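Local coordinates for putative epoxide hydrolase protein (Klebsiella pneumoniae subsp. pneumoniae, PDB 5BOV), which is probably an alpha/beta-fold hydrolase acting on epoxides or esters, with monoacylglycerol lipase activity suggested but unproven, at residues R166-A169 / G170-N174. Residues are numbered along the deposited sequence; the frame is centred on the assembly and turned at random.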
loop_
_atom_site.group_PDB
_atom_site.type_symbol
_atom_site.label_atom_id
_atom_site.label_comp_id
_atom_site.label_asym_id
_atom_site.label_seq_id
_atom_site.Cartn_x
_atom_site.Cartn_y
_atom_site.Cartn_z
ATOM N N ARG A 166 16.950 -19.262 1.496
ATOM C CA ARG A 166 17.452 -18.940 0.161
ATOM C C ARG A 166 16.772 -17.700 -0.455
ATOM O O ARG A 166 17.453 -16.842 -1.039
ATOM C CB ARG A 166 17.319 -20.174 -0.778
ATOM C CG ARG A 166 17.674 -19.861 -2.211
ATOM C CD ARG A 166 17.923 -21.134 -2.933
ATOM N NE ARG A 166 17.801 -21.073 -4.372
ATOM C CZ ARG A 166 18.095 -22.071 -5.177
ATOM N NH1 ARG A 166 18.491 -23.233 -4.698
ATOM N NH2 ARG A 166 17.865 -21.942 -6.490
ATOM N N GLY A 167 15.468 -17.571 -0.265
ATOM C CA GLY A 167 14.733 -16.415 -0.733
ATOM C C GLY A 167 15.096 -15.131 -0.031
ATOM O O GLY A 167 15.185 -14.063 -0.655
ATOM N N GLU A 168 15.249 -15.192 1.266
ATOM C CA GLU A 168 15.706 -14.029 2.013
ATOM C C GLU A 168 17.078 -13.583 1.474
ATOM O O GLU A 168 17.331 -12.405 1.229
ATOM C CB GLU A 168 15.778 -14.306 3.502
ATOM C CG GLU A 168 16.377 -13.094 4.265
ATOM C CD GLU A 168 16.390 -13.211 5.795
ATOM O OE1 GLU A 168 15.711 -14.099 6.330
ATOM O OE2 GLU A 168 17.136 -12.423 6.453
ATOM N N ALA A 169 18.000 -14.562 1.332
ATOM C CA ALA A 169 19.310 -14.232 0.831
ATOM C C ALA A 169 19.295 -13.666 -0.609
ATOM O O ALA A 169 20.019 -12.729 -0.904
ATOM C CB ALA A 169 20.236 -15.481 0.911
ATOM N N GLY A 170 18.473 -14.242 -1.470
ATOM C CA GLY A 170 18.321 -13.764 -2.817
ATOM C C GLY A 170 17.800 -12.336 -2.848
ATOM O O GLY A 170 18.284 -11.489 -3.613
ATOM N N TYR A 171 16.813 -12.070 -2.009
ATOM C CA TYR A 171 16.201 -10.730 -2.033
ATOM C C TYR A 171 17.175 -9.715 -1.520
ATOM O O TYR A 171 17.229 -8.584 -1.993
ATOM C CB TYR A 171 14.834 -10.698 -1.325
ATOM C CG TYR A 171 14.038 -9.427 -1.647
ATOM C CD1 TYR A 171 13.713 -9.124 -2.977
ATOM C CD2 TYR A 171 13.656 -8.558 -0.653
ATOM C CE1 TYR A 171 13.053 -7.931 -3.269
ATOM C CE2 TYR A 171 12.994 -7.358 -0.927
ATOM C CZ TYR A 171 12.675 -7.070 -2.224
ATOM O OH TYR A 171 12.035 -5.889 -2.576
ATOM N N ARG A 172 17.929 -10.108 -0.508
ATOM C CA ARG A 172 18.956 -9.209 0.069
ATOM C C ARG A 172 20.107 -8.982 -0.889
ATOM O O ARG A 172 20.577 -7.851 -1.050
ATOM C CB ARG A 172 19.477 -9.732 1.384
ATOM C CG ARG A 172 20.554 -8.844 2.016
ATOM C CD ARG A 172 20.811 -9.221 3.444
ATOM N NE ARG A 172 19.763 -8.695 4.301
ATOM C CZ ARG A 172 18.928 -9.408 5.045
ATOM N NH1 ARG A 172 18.959 -10.737 5.080
ATOM N NH2 ARG A 172 18.041 -8.744 5.786
ATOM N N GLN A 173 20.614 -10.032 -1.504
ATOM C CA GLN A 173 21.742 -9.861 -2.425
ATOM C C GLN A 173 21.381 -9.142 -3.746
ATOM O O GLN A 173 22.245 -8.510 -4.365
ATOM C CB GLN A 173 22.312 -11.209 -2.795
ATOM C CG GLN A 173 23.022 -11.853 -1.634
ATOM C CD GLN A 173 23.505 -13.263 -2.001
ATOM O OE1 GLN A 173 23.753 -13.589 -3.192
ATOM N NE2 GLN A 173 23.581 -14.117 -0.999
ATOM N N ASN A 174 20.146 -9.344 -4.205
ATOM C CA ASN A 174 19.699 -8.995 -5.543
ATOM C C ASN A 174 18.434 -8.064 -5.456
ATOM O O ASN A 174 17.638 -8.162 -6.377
ATOM C CB ASN A 174 19.271 -10.268 -6.370
ATOM C CG ASN A 174 20.397 -11.295 -6.488
ATOM O OD1 ASN A 174 21.558 -10.906 -6.641
ATOM N ND2 ASN A 174 20.064 -12.608 -6.434
HETATM O O HOH W 1 16.450 -9.959 7.505
#
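Glu168 OE2 is gripped twice, by the guanidinium of Arg172 one turn further along helix 165-173 and by a water that bridges the two side chains. The direct link is a salt bridge, Arg172 NH1 to Glu168 OE2 at 2.8 Å, nearly straight with an N-H...O angle of 168°. It uses the anti lone pair of OE2 and lies in the guanidinium plane. Water 1, at the same edge, donates to Glu168 OE2 and accepts from Arg172 NH2 at 2.6 Å. NH1, OE2, the water and NH2 thus close a ring through CZ, rather than a bidentate carboxylate-guanidinium pairing; the carboxylate plane is turned 65° from the guanidinium. Both side chains leave the helix with CG opposite the backbone N and run alongside each other; the bend of Arg172 at chi3 (-78°) swings NH1 back to the glutamate. Beneath them, the backbone N-H groups of Gly170 to Gln173 all bond i+4 to i, Arg172 N to Glu168 O measuring 2.9 Å. The ring of Tyr171 leads away from the pair to meet Phe162, Phe178 and His209, and its OH bonds to His209 NE2, tying this helix to helix 209-220. Both helices lie between strands 127-133 and 247-252, consistent with an alpha/beta-hydrolase cap. With one carboxylate oxygen held by both guanidinium and water, the in-plane contacts at NH1 and NH2 would restrain guanidinium rotation.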